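Local coordinates for protein xylose isomerase-like TIM barrel (PDB 2QW5) that binds zinc and D-xylose and may act as a metal-dependent sugar isomerase or epimerase, at residues 9-14 with 327-332; 15-20 with 315-320; 117-122 with 174-179; 254-259 with 323-328. One frame throughout, in Å; residues are numbered along the deposited sequence. Where two conformers were deposited one is given.

Contact 1. Residues 9-14 with 327-332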
loop_
_atom_site.group_PDB
_atom_site.type_symbol
_atom_site.label_atom_id
_atom_site.label_comp_id
_atom_site.label_asym_id
_atom_site.label_seq_id
_atom_site.Cartn_x
_atom_site.Cartn_y
_atom_site.Cartn_z
ATOM N N SER A 9 45.289 6.801 -0.150
ATOM C CA SER A 9 44.367 5.671 0.019
ATOM C C SER A 9 43.719 5.220 -1.308
ATOM O O SER A 9 43.703 5.947 -2.299
ATOM C CB SER A 9 43.297 5.986 1.075
ATOM O OG SER A 9 42.439 7.013 0.635
ATOM N N ASP A 10 43.259 3.977 -1.317
ATOM C CA ASP A 10 42.549 3.385 -2.460
ATOM C C ASP A 10 41.110 3.892 -2.404
ATOM O O ASP A 10 40.483 3.906 -1.330
ATOM C CB ASP A 10 42.525 1.850 -2.374
ATOM C CG ASP A 10 43.838 1.211 -2.756
ATOM O OD1 ASP A 10 44.707 1.881 -3.323
ATOM O OD2 ASP A 10 43.988 0.005 -2.507
ATOM N N ILE A 11 40.609 4.294 -3.556
ATOM C CA ILE A 11 39.248 4.780 -3.685
ATOM C C ILE A 11 38.502 3.795 -4.555
ATOM O O ILE A 11 38.922 3.514 -5.685
ATOM C CB ILE A 11 39.181 6.224 -4.304
ATOM C CG1 ILE A 11 40.087 7.200 -3.557
ATOM C CG2 ILE A 11 37.725 6.760 -4.343
ATOM C CD1 ILE A 11 39.795 7.278 -2.096
ATOM N N TYR A 12 37.395 3.267 -4.031
ATOM C CA TYR A 12 36.518 2.335 -4.758
ATOM C C TYR A 12 35.245 3.074 -5.149
ATOM O O TYR A 12 35.015 4.178 -4.684
ATOM C CB TYR A 12 36.121 1.172 -3.859
ATOM C CG TYR A 12 37.188 0.154 -3.489
ATOM C CD1 TYR A 12 38.575 0.391 -3.655
ATOM C CD2 TYR A 12 36.812 -1.025 -2.815
ATOM C CE1 TYR A 12 39.527 -0.586 -3.236
ATOM C CE2 TYR A 12 37.752 -1.966 -2.414
ATOM C CZ TYR A 12 39.096 -1.753 -2.625
ATOM O OH TYR A 12 39.997 -2.701 -2.192
ATOM N N ILE A 13 34.462 2.491 -6.035
ATOM C CA ILE A 13 33.113 3.000 -6.353
ATOM C C ILE A 13 32.104 1.865 -6.394
ATOM O O ILE A 13 32.405 0.772 -6.863
ATOM C CB ILE A 13 33.106 3.826 -7.641
ATOM C CG1 ILE A 13 31.733 4.486 -7.841
ATOM C CG2 ILE A 13 33.593 2.973 -8.833
ATOM C CD1 ILE A 13 31.720 5.615 -8.901
ATOM N N SER A 14 30.896 2.126 -5.876
ATOM C CA SER A 14 29.823 1.150 -5.895
ATOM C C SER A 14 29.175 0.972 -7.281
ATOM O O SER A 14 28.881 1.943 -7.953
ATOM C CB SER A 14 28.698 1.584 -4.969
ATOM O OG SER A 14 27.638 0.660 -5.040
ATOM N N LYS A 327 40.469 15.624 -3.046
ATOM C CA LYS A 327 40.673 17.008 -2.654
ATOM C C LYS A 327 40.520 17.143 -1.151
ATOM O O LYS A 327 41.345 17.749 -0.477
ATOM C CB LYS A 327 39.663 17.950 -3.328
ATOM C CG LYS A 327 40.122 19.412 -3.318
ATOM C CD LYS A 327 39.185 20.448 -3.968
ATOM C CE LYS A 327 38.211 21.107 -2.969
ATOM N NZ LYS A 327 37.133 20.193 -2.486
ATOM N N GLU A 328 39.466 16.538 -0.633
ATOM C CA GLU A 328 39.133 16.609 0.792
ATOM C C GLU A 328 40.041 15.780 1.668
ATOM O O GLU A 328 40.332 16.168 2.812
ATOM C CB GLU A 328 37.662 16.236 0.981
ATOM C CG GLU A 328 36.716 17.258 0.303
ATOM C CD GLU A 328 36.752 18.646 0.921
ATOM O OE1 GLU A 328 37.052 18.789 2.135
ATOM O OE2 GLU A 328 36.454 19.596 0.168
ATOM N N LEU A 329 40.439 14.626 1.154
ATOM C CA LEU A 329 41.451 13.799 1.811
ATOM C C LEU A 329 42.782 14.562 1.848
ATOM O O LEU A 329 43.420 14.594 2.885
ATOM C CB LEU A 329 41.639 12.439 1.150
ATOM C CG LEU A 329 40.558 11.401 1.433
ATOM C CD1 LEU A 329 40.690 10.278 0.396
ATOM C CD2 LEU A 329 40.576 10.886 2.900
ATOM N N LYS A 330 43.164 15.200 0.744
ATOM C CA LYS A 330 44.398 16.014 0.705
ATOM C C LYS A 330 44.398 17.126 1.763
ATOM O O LYS A 330 45.434 17.363 2.369
ATOM C CB LYS A 330 44.641 16.593 -0.690
ATOM C CG LYS A 330 45.990 17.260 -0.874
ATOM C CD LYS A 330 46.160 17.737 -2.307
ATOM C CE LYS A 330 47.456 18.529 -2.486
ATOM N NZ LYS A 330 48.629 17.668 -2.224
ATOM N N LYS A 331 43.253 17.776 1.993
ATOM C CA LYS A 331 43.118 18.819 3.015
ATOM C C LYS A 331 43.371 18.329 4.428
ATOM O O LYS A 331 43.872 19.086 5.239
ATOM C CB LYS A 331 41.731 19.464 3.009
ATOM C CG LYS A 331 41.427 20.320 1.817
ATOM C CD LYS A 331 40.036 20.902 1.947
ATOM C CE LYS A 331 39.557 21.519 0.667
ATOM N NZ LYS A 331 38.131 21.910 0.794
ATOM N N ILE A 332 43.016 17.085 4.717
ATOM C CA ILE A 332 43.205 16.492 6.042
ATOM C C ILE A 332 44.680 16.135 6.296
ATOM O O ILE A 332 45.127 16.224 7.435
ATOM C CB ILE A 332 42.265 15.270 6.232
ATOM C CG1 ILE A 332 40.813 15.751 6.213
ATOM C CG2 ILE A 332 42.518 14.522 7.567
ATOM C CD1 ILE A 332 39.883 14.657 6.083
#
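Leu329 meets the beginning of the chain through one methyl: its CD1 sits 3.7 Å from Ser9 OG and 4.0 Å from Ile11 CD1. The principle illustrated is that a small interface depends on where rotamers place a few terminal atoms. Leu329 carries its CG beside the backbone N, opposite the carbonyl carbon (chi1 -76°), and a nearly extended chi2 of 164° sends CD1 out from the helix toward the strand. Ile11 answers with its longer branch. CG1 likewise lies beside the backbone N (chi1 -52°), the chain then bends, and its CD1 meets the leucine methyl tip to tip. The serine oxygen only packs on the same methyl, so the contact is van der Waals packing throughout. A polar link comes from one turn earlier, where Arg326 NH2 donates to the backbone oxygen of Ser9.

On the helix's solvent-facing side the chemistry changes. Glu328 OE2 forms salt bridges with Lys327 NZ at 2.8 Å and Lys331 NZ at 2.9 Å. Both ammonium groups approach from the same face of the carboxylate, Lys327 on the anti side but tilted out of the plane and Lys331 from above it, and the paired positive charges probably stabilise the anionic form.

Ile11 also packs on Ile322 and Thr325 of helix 314-332, and on Val280 of the neighbouring strand. This is the closure of a TIM barrel, in which the last helix lies over the outside of the first strand where that strand joins the eighth.

Contact 2. Residues 15-20 with 315-320; sequences FFMFTT and YDIADE
Met17, a selenomethionine here, buries more surface than any other residue of this contact, and does so through its terminal methyl. CG is anti to the backbone N (chi1 -179°), after which the chain bends at chi2 and chi3, bringing CE to 3.9 Å from Ile317 CG2. The two side chains cross at about a right angle; the same CE also reaches Ala318 CB at 4.5 Å.

Tyr315 and Phe18 make the second part. Phe18 CZ approaches Tyr315 CE1 to 4.1 Å, the side chains again nearly perpendicular. The phenylalanine is held from within its own loop as well: CG of Met17 lies over one face of its ring, toward the rim, while Phe18 CD2 sits 3.8 Å above the centre of the Phe15 ring. His36 of helix 27-42 ties both aromatics together, stacking on Phe18 and hydrogen bonding through ND1 to Tyr315 OH.

What the example illustrates is a loop packed on the last helix by some of its side chains while another, Phe16, backs a pocket residue. Phe16 stacks on Phe283 of the xylose pocket, and the side chain of Met17 is about 13 Å from the sugar. Such a loop, following the first strand of a TIM barrel, belongs to the end of the barrel that carries the active site.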
loop_
_atom_site.group_PDB
_atom_site.type_symbol
_atom_site.label_atom_id
_atom_site.label_comp_id
_atom_site.label_asym_id
_atom_site.label_seq_id
_atom_site.Cartn_x
_atom_site.Cartn_y
_atom_site.Cartn_z
ATOM N N PHE A 15 28.866 -0.286 -7.626
ATOM C CA PHE A 15 28.080 -0.609 -8.838
ATOM C C PHE A 15 26.604 -0.185 -8.737
ATOM O O PHE A 15 25.894 -0.349 -9.707
ATOM C CB PHE A 15 28.252 -2.074 -9.321
ATOM C CG PHE A 15 29.129 -2.184 -10.529
ATOM C CD1 PHE A 15 30.435 -1.682 -10.492
ATOM C CD2 PHE A 15 28.643 -2.747 -11.719
ATOM C CE1 PHE A 15 31.258 -1.742 -11.613
ATOM C CE2 PHE A 15 29.462 -2.800 -12.873
ATOM C CZ PHE A 15 30.779 -2.318 -12.803
ATOM N N PHE A 16 26.148 0.347 -7.579
ATOM C CA PHE A 16 24.807 1.006 -7.503
ATOM C C PHE A 16 24.628 2.231 -8.439
ATOM O O PHE A 16 23.520 2.770 -8.549
ATOM C CB PHE A 16 24.477 1.402 -6.071
ATOM C CG PHE A 16 24.261 0.238 -5.140
ATOM C CD1 PHE A 16 23.690 -0.968 -5.570
ATOM C CD2 PHE A 16 24.542 0.379 -3.791
ATOM C CE1 PHE A 16 23.401 -1.984 -4.688
ATOM C CE2 PHE A 16 24.281 -0.673 -2.915
ATOM C CZ PHE A 16 23.692 -1.844 -3.364
HETATM N N MSE A 17 25.722 2.715 -9.050
HETATM C CA MSE A 17 25.664 3.711 -10.108
HETATM C C MSE A 17 24.946 3.085 -11.327
HETATM O O MSE A 17 24.380 3.816 -12.142
HETATM C CB MSE A 17 27.064 4.143 -10.522
HETATM C CG MSE A 17 27.148 5.229 -11.650
HETATM SE SE MSE A 17 26.286 6.842 -11.083
HETATM C CE MSE A 17 27.772 7.647 -10.258
ATOM N N PHE A 18 25.001 1.746 -11.460
ATOM C CA PHE A 18 24.457 1.024 -12.617
ATOM C C PHE A 18 23.396 -0.033 -12.360
ATOM O O PHE A 18 22.492 -0.212 -13.190
ATOM C CB PHE A 18 25.618 0.291 -13.340
ATOM C CG PHE A 18 26.831 1.128 -13.554
ATOM C CD1 PHE A 18 26.821 2.165 -14.463
ATOM C CD2 PHE A 18 28.004 0.880 -12.860
ATOM C CE1 PHE A 18 27.958 2.964 -14.661
ATOM C CE2 PHE A 18 29.136 1.671 -13.044
ATOM C CZ PHE A 18 29.120 2.710 -13.964
ATOM N N THR A 19 23.499 -0.759 -11.240
ATOM C CA THR A 19 22.693 -1.953 -11.061
ATOM C C THR A 19 22.670 -2.487 -9.650
ATOM O O THR A 19 23.455 -2.055 -8.833
ATOM C CB THR A 19 23.281 -3.068 -11.965
ATOM O OG1 THR A 19 22.379 -4.166 -12.063
ATOM C CG2 THR A 19 24.667 -3.542 -11.468
ATOM N N THR A 20 21.722 -3.379 -9.369
ATOM C CA THR A 20 21.688 -4.152 -8.100
ATOM C C THR A 20 22.011 -5.660 -8.359
ATOM O O THR A 20 22.027 -6.484 -7.412
ATOM C CB THR A 20 20.340 -4.032 -7.352
ATOM O OG1 THR A 20 19.314 -4.661 -8.109
ATOM C CG2 THR A 20 19.984 -2.610 -7.097
ATOM N N TYR A 315 29.376 8.689 -15.720
ATOM C CA TYR A 315 30.824 8.857 -15.652
ATOM C C TYR A 315 31.249 10.235 -15.204
ATOM O O TYR A 315 32.225 10.369 -14.473
ATOM C CB TYR A 315 31.474 8.491 -16.997
ATOM C CG TYR A 315 31.279 7.054 -17.408
ATOM C CD1 TYR A 315 31.410 6.009 -16.491
ATOM C CD2 TYR A 315 31.091 6.720 -18.741
ATOM C CE1 TYR A 315 31.248 4.702 -16.855
ATOM C CE2 TYR A 315 30.934 5.386 -19.137
ATOM C CZ TYR A 315 31.028 4.385 -18.187
ATOM O OH TYR A 315 30.894 3.079 -18.534
ATOM N N ASP A 316 30.506 11.256 -15.633
ATOM C CA ASP A 316 30.713 12.626 -15.170
ATOM C C ASP A 316 30.635 12.672 -13.639
ATOM O O ASP A 316 31.531 13.195 -12.992
ATOM C CB ASP A 316 29.666 13.594 -15.755
ATOM C CG ASP A 316 29.691 13.647 -17.283
ATOM O OD1 ASP A 316 30.769 13.484 -17.901
ATOM O OD2 ASP A 316 28.612 13.851 -17.871
ATOM N N ILE A 317 29.566 12.107 -13.083
ATOM C CA ILE A 317 29.371 12.103 -11.626
ATOM C C ILE A 317 30.481 11.299 -10.913
ATOM O O ILE A 317 31.016 11.767 -9.902
ATOM C CB ILE A 317 27.947 11.629 -11.253
ATOM C CG1 ILE A 317 26.891 12.610 -11.814
ATOM C CG2 ILE A 317 27.740 11.487 -9.729
ATOM C CD1 ILE A 317 27.023 14.066 -11.362
ATOM N N ALA A 318 30.821 10.128 -11.461
ATOM C CA ALA A 318 31.885 9.253 -10.902
ATOM C C ALA A 318 33.238 9.970 -10.830
ATOM O O ALA A 318 33.947 9.907 -9.817
ATOM C CB ALA A 318 32.012 7.958 -11.728
ATOM N N ASP A 319 33.567 10.686 -11.899
ATOM C CA ASP A 319 34.823 11.420 -11.974
ATOM C C ASP A 319 34.861 12.563 -10.964
ATOM O O ASP A 319 35.859 12.739 -10.264
ATOM C CB ASP A 319 35.056 11.939 -13.396
ATOM C CG ASP A 319 36.473 12.444 -13.619
ATOM O OD1 ASP A 319 37.424 11.948 -12.965
ATOM O OD2 ASP A 319 36.622 13.314 -14.498
ATOM N N GLU A 320 33.778 13.344 -10.883
ATOM C CA GLU A 320 33.712 14.449 -9.910
ATOM C C GLU A 320 33.759 13.922 -8.487
ATOM O O GLU A 320 34.290 14.602 -7.608
ATOM C CB GLU A 320 32.420 15.264 -10.068
ATOM C CG GLU A 320 32.292 16.020 -11.374
ATOM C CD GLU A 320 33.280 17.184 -11.529
ATOM O OE1 GLU A 320 33.641 17.847 -10.529
ATOM O OE2 GLU A 320 33.692 17.447 -12.681
#

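Contact 3. Residues 117-122 with 174-179; sequences ITAALG and EIKKVK
Val178 fits against Thr118 and Ala119 where two successive outer helices of the TIM barrel, 101-120 and 148-176, come to their ends side by side. The principle is a graded interface, close-packed and apolar near the strands and giving way to a solvent-facing rim.

On the inner side the packing is close. Thr118 CG2 lies 3.9 Å from Val178 CG1 and 4.1 Å from Val178 CG2, so the threonine methyl faces both branches of the valine. Ala119, the most covered residue here, belongs to the same cluster, its CB 4.2 Å from Val178 CG2. The rotamer of Thr118 (chi1 -58°) separates its two functions: CG2 points across to the valine, while OG1, beside the backbone N, hydrogen bonds to Thr86 OG1 and to Arg114 O. The buried hydroxyl is thus provided for inside the fold. Met126 of strand 125-128 touches both Thr118 and Val178 and joins the pair to the barrel wall.

The looser side begins with Lys176, at the rim. Its chain bends at chi2 and chi3 to lie along Ala119, with Lys176 CE 3.9 Å from Ala119 CB, and its ammonium group has a long, weak ion pair with Asp116. Lys177 and Gly122 beyond are exposed, each with positive phi in a Schellman motif that ends its helix, and neither touches the opposite segment. Gly122 N closes its turn with a bond of 2.7 Å to Ala119 O.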
loop_
_atom_site.group_PDB
_atom_site.type_symbol
_atom_site.label_atom_id
_atom_site.label_comp_id
_atom_site.label_asym_id
_atom_site.label_seq_id
_atom_site.Cartn_x
_atom_site.Cartn_y
_atom_site.Cartn_z
ATOM N N ILE A 117 31.069 -16.398 -1.971
ATOM C CA ILE A 117 31.076 -15.582 -3.219
ATOM C C ILE A 117 32.066 -14.393 -3.107
ATOM O O ILE A 117 32.779 -14.047 -4.057
ATOM C CB ILE A 117 29.616 -15.051 -3.495
ATOM C CG1 ILE A 117 28.704 -16.209 -3.918
ATOM C CG2 ILE A 117 29.593 -13.860 -4.462
ATOM C CD1 ILE A 117 27.225 -15.797 -4.000
ATOM N N THR A 118 32.076 -13.739 -1.943
ATOM C CA THR A 118 32.995 -12.610 -1.684
ATOM C C THR A 118 34.429 -13.066 -1.898
ATOM O O THR A 118 35.141 -12.451 -2.692
ATOM C CB THR A 118 32.805 -12.010 -0.258
ATOM O OG1 THR A 118 31.462 -11.583 -0.149
ATOM C CG2 THR A 118 33.747 -10.784 -0.024
ATOM N N ALA A 119 34.783 -14.184 -1.281
ATOM C CA ALA A 119 36.117 -14.774 -1.398
ATOM C C ALA A 119 36.426 -15.164 -2.844
ATOM O O ALA A 119 37.520 -14.859 -3.337
ATOM C CB ALA A 119 36.244 -15.973 -0.448
ATOM N N ALA A 120 35.461 -15.779 -3.552
ATOM C CA ALA A 120 35.648 -16.196 -4.978
ATOM C C ALA A 120 35.923 -15.019 -5.867
ATOM O O ALA A 120 36.619 -15.153 -6.876
ATOM C CB ALA A 120 34.435 -17.028 -5.508
ATOM N N LEU A 121 35.389 -13.849 -5.487
ATOM C CA LEU A 121 35.688 -12.573 -6.165
ATOM C C LEU A 121 37.005 -11.933 -5.698
ATOM O O LEU A 121 37.292 -10.796 -6.065
ATOM C CB LEU A 121 34.510 -11.584 -5.992
ATOM C CG LEU A 121 33.194 -11.910 -6.711
ATOM C CD1 LEU A 121 32.039 -11.064 -6.247
ATOM C CD2 LEU A 121 33.380 -11.707 -8.194
ATOM N N GLY A 122 37.801 -12.647 -4.882
ATOM C CA GLY A 122 39.035 -12.130 -4.310
ATOM C C GLY A 122 38.852 -11.100 -3.218
ATOM O O GLY A 122 39.834 -10.487 -2.785
ATOM N N GLU A 174 36.277 -15.548 9.122
ATOM C CA GLU A 174 37.692 -15.440 9.531
ATOM C C GLU A 174 38.525 -16.515 8.810
ATOM O O GLU A 174 39.605 -16.215 8.263
ATOM C CB GLU A 174 37.831 -15.493 11.069
ATOM C CG GLU A 174 39.195 -15.021 11.572
ATOM C CD GLU A 174 39.366 -15.074 13.096
ATOM O OE1 GLU A 174 38.520 -15.677 13.812
ATOM O OE2 GLU A 174 40.380 -14.513 13.560
ATOM N N ILE A 175 37.992 -17.740 8.719
ATOM C CA ILE A 175 38.648 -18.831 7.970
ATOM C C ILE A 175 38.794 -18.423 6.485
ATOM O O ILE A 175 39.844 -18.618 5.878
ATOM C CB ILE A 175 37.857 -20.128 8.056
ATOM C CG1 ILE A 175 37.862 -20.695 9.479
ATOM C CG2 ILE A 175 38.461 -21.197 7.163
ATOM C CD1 ILE A 175 36.988 -21.872 9.627
ATOM N N LYS A 176 37.747 -17.794 5.945
ATOM C CA LYS A 176 37.695 -17.317 4.563
ATOM C C LYS A 176 38.441 -16.003 4.275
ATOM O O LYS A 176 38.562 -15.605 3.102
ATOM C CB LYS A 176 36.207 -17.128 4.150
ATOM C CG LYS A 176 35.358 -18.391 4.251
ATOM C CD LYS A 176 35.753 -19.497 3.245
ATOM C CE LYS A 176 35.519 -19.071 1.783
ATOM N NZ LYS A 176 35.450 -20.231 0.880
ATOM N N LYS A 177 38.962 -15.349 5.314
ATOM C CA LYS A 177 39.638 -14.046 5.216
ATOM C C LYS A 177 38.735 -12.899 4.638
ATOM O O LYS A 177 39.181 -12.056 3.849
ATOM C CB LYS A 177 40.967 -14.187 4.477
ATOM C CG LYS A 177 41.900 -15.216 5.121
ATOM C CD LYS A 177 43.236 -15.328 4.415
ATOM C CE LYS A 177 44.342 -15.675 5.395
ATOM N NZ LYS A 177 44.038 -16.795 6.323
ATOM N N VAL A 178 37.467 -12.901 5.058
ATOM C CA VAL A 178 36.489 -11.882 4.660
ATOM C C VAL A 178 36.070 -11.153 5.918
ATOM O O VAL A 178 35.568 -11.778 6.870
ATOM C CB VAL A 178 35.248 -12.526 3.998
ATOM C CG1 VAL A 178 34.111 -11.483 3.827
ATOM C CG2 VAL A 178 35.660 -13.256 2.687
ATOM N N LYS A 179 36.328 -9.855 5.979
ATOM C CA LYS A 179 35.883 -9.078 7.158
ATOM C C LYS A 179 34.410 -8.809 6.924
ATOM O O LYS A 179 34.034 -8.502 5.795
ATOM C CB LYS A 179 36.643 -7.755 7.263
ATOM C CG LYS A 179 38.141 -7.833 7.500
ATOM C CD LYS A 179 38.479 -8.273 8.870
ATOM C CE LYS A 179 39.995 -8.169 9.077
ATOM N NZ LYS A 179 40.389 -9.026 10.222
#

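Contact 4. Residues 254-259 with 323-328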
loop_
_atom_site.group_PDB
_atom_site.type_symbol
_atom_site.label_atom_id
_atom_site.label_comp_id
_atom_site.label_asym_id
_atom_site.label_seq_id
_atom_site.Cartn_x
_atom_site.Cartn_y
_atom_site.Cartn_z
ATOM N N GLY A 254 23.214 11.028 -4.204
ATOM C CA GLY A 254 23.527 11.352 -5.606
ATOM C C GLY A 254 24.919 11.947 -5.799
ATOM O O GLY A 254 25.909 11.291 -5.488
ATOM N N ALA A 255 24.981 13.207 -6.264
ATOM C CA ALA A 255 26.238 13.885 -6.598
ATOM C C ALA A 255 27.069 14.140 -5.351
ATOM O O ALA A 255 26.622 14.811 -4.448
ATOM C CB ALA A 255 25.981 15.182 -7.322
ATOM N N LEU A 256 28.291 13.628 -5.326
ATOM C CA LEU A 256 29.138 13.762 -4.120
ATOM C C LEU A 256 29.816 15.142 -4.005
ATOM O O LEU A 256 30.108 15.621 -2.908
ATOM C CB LEU A 256 30.126 12.585 -4.088
ATOM C CG LEU A 256 31.007 12.345 -2.863
ATOM C CD1 LEU A 256 30.162 12.189 -1.584
ATOM C CD2 LEU A 256 31.890 11.126 -3.136
ATOM N N HIS A 257 29.989 15.827 -5.133
ATOM C CA HIS A 257 30.695 17.105 -5.149
ATOM C C HIS A 257 29.852 18.353 -4.848
ATOM O O HIS A 257 30.425 19.440 -4.689
ATOM C CB HIS A 257 31.457 17.288 -6.473
ATOM C CG HIS A 257 30.578 17.383 -7.672
ATOM N ND1 HIS A 257 29.747 16.358 -8.066
ATOM C CD2 HIS A 257 30.455 18.357 -8.608
ATOM C CE1 HIS A 257 29.127 16.707 -9.181
ATOM N NE2 HIS A 257 29.538 17.918 -9.531
ATOM N N THR A 258 28.515 18.215 -4.799
ATOM C CA THR A 258 27.623 19.323 -4.452
ATOM C C THR A 258 26.715 18.821 -3.334
ATOM O O THR A 258 25.615 18.296 -3.562
ATOM C CB THR A 258 26.842 19.761 -5.659
ATOM O OG1 THR A 258 26.125 18.630 -6.151
ATOM C CG2 THR A 258 27.784 20.262 -6.728
ATOM N N SER A 259 27.193 18.944 -2.114
ATOM C CA SER A 259 26.397 18.401 -0.995
ATOM C C SER A 259 26.855 18.907 0.312
ATOM O O SER A 259 27.899 19.517 0.393
ATOM C CB SER A 259 26.488 16.862 -0.954
ATOM O OG SER A 259 27.689 16.385 -0.381
ATOM N N LYS A 323 37.395 13.089 -7.584
ATOM C CA LYS A 323 38.099 14.370 -7.513
ATOM C C LYS A 323 37.830 15.069 -6.180
ATOM O O LYS A 323 38.783 15.437 -5.473
ATOM C CB LYS A 323 37.786 15.255 -8.728
ATOM C CG LYS A 323 38.444 14.755 -10.041
ATOM C CD LYS A 323 37.906 15.520 -11.262
ATOM C CE LYS A 323 38.560 15.134 -12.615
ATOM N NZ LYS A 323 39.973 15.595 -12.828
ATOM N N VAL A 324 36.561 15.183 -5.791
ATOM C CA VAL A 324 36.220 15.801 -4.489
ATOM C C VAL A 324 36.776 15.005 -3.304
ATOM O O VAL A 324 37.326 15.598 -2.389
ATOM C CB VAL A 324 34.696 16.174 -4.318
ATOM C CG1 VAL A 324 33.787 14.931 -4.147
ATOM C CG2 VAL A 324 34.533 17.090 -3.110
ATOM N N THR A 325 36.634 13.674 -3.324
ATOM C CA THR A 325 37.128 12.795 -2.243
ATOM C C THR A 325 38.642 12.977 -2.037
ATOM O O THR A 325 39.106 13.116 -0.902
ATOM C CB THR A 325 36.789 11.299 -2.512
ATOM O OG1 THR A 325 35.363 11.159 -2.688
ATOM C CG2 THR A 325 37.291 10.380 -1.384
ATOM N N ARG A 326 39.397 12.986 -3.135
ATOM C CA ARG A 326 40.856 13.200 -3.074
ATOM C C ARG A 326 41.236 14.613 -2.604
ATOM O O ARG A 326 42.182 14.750 -1.801
ATOM C CB ARG A 326 41.542 12.883 -4.422
ATOM C CG ARG A 326 41.542 11.425 -4.713
ATOM C CD ARG A 326 42.707 10.979 -5.552
ATOM N NE ARG A 326 42.772 9.515 -5.708
ATOM C CZ ARG A 326 43.197 8.640 -4.777
ATOM N NH1 ARG A 326 43.524 8.999 -3.519
ATOM N NH2 ARG A 326 43.227 7.348 -5.109
ATOM N N LYS A 327 40.469 15.624 -3.046
ATOM C CA LYS A 327 40.673 17.008 -2.654
ATOM C C LYS A 327 40.520 17.143 -1.151
ATOM O O LYS A 327 41.345 17.749 -0.477
ATOM C CB LYS A 327 39.663 17.950 -3.328
ATOM C CG LYS A 327 40.122 19.412 -3.318
ATOM C CD LYS A 327 39.185 20.448 -3.968
ATOM C CE LYS A 327 38.211 21.107 -2.969
ATOM N NZ LYS A 327 37.133 20.193 -2.486
ATOM N N GLU A 328 39.466 16.538 -0.633
ATOM C CA GLU A 328 39.133 16.609 0.792
ATOM C C GLU A 328 40.041 15.780 1.668
ATOM O O GLU A 328 40.332 16.168 2.812
ATOM C CB GLU A 328 37.662 16.236 0.981
ATOM C CG GLU A 328 36.716 17.258 0.303
ATOM C CD GLU A 328 36.752 18.646 0.921
ATOM O OE1 GLU A 328 37.052 18.789 2.135
ATOM O OE2 GLU A 328 36.454 19.596 0.168
#
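Val324 projects from helix 314-332 and packs against the protruding turn at Leu256 and His257, a worked case of a branched side chain whose two methyls have unequal shares in a contact. Its CB, the first atom out, lies 4.0 Å from His257 CB. From there CG1, set between the backbone N and the carbonyl carbon (chi1 72°), makes most of the contact: it comes to 3.9 Å from His257 CA, and equally close to the backbone oxygen Leu256 O, with Leu256 CG at 4.0 Å. CG2, anti to the backbone N, is the branch that stands farther back from the loop.

The loop follows the seventh strand of the TIM barrel and leads into helix 263-273, so this contact joins a connection at the end of the barrel that holds the zinc site to the barrel's last helix. Trp263 of helix 263-273 touches both Leu256 and Val324. The side chain of Leu256 is about 11 Å from the bound zinc ion.

Beside the valine, Leu256 sends CD2 to 3.5 Å from Thr325 OG1. That approach is van der Waals packing; the hydroxyl finds its hydrogen-bond partner in Ala321 O, one turn earlier. The histidine ring turns away from Val324, with one face over Thr258 CG2, and Thr258 packs in turn on Ile229 of a second subunit.

Contacts 1, 2 and 4 all draw on helix 314-332, which meets in turn the loop after the first strand, the loop after the seventh, and the first strand itself. Ile13 CD1 lies 3.7 Å from Ala318 CB between contacts 1 and 2, and Glu320 CB 3.5 Å from His257 ND1 between contacts 2 and 4. Contact 2 is the buried one, rich in aromatic rings; contacts 1, 3 and 4 are partly buried. Contacts 1 and 4 overlap at Lys327 and Glu328, which take no part across either; they touch through Arg326 NH2 and Ser9 O. Contact 3 stands apart, its centre at least 25 Å from the other centres, joining two other helix ends by small aliphatic groups with one lysine chain at its border.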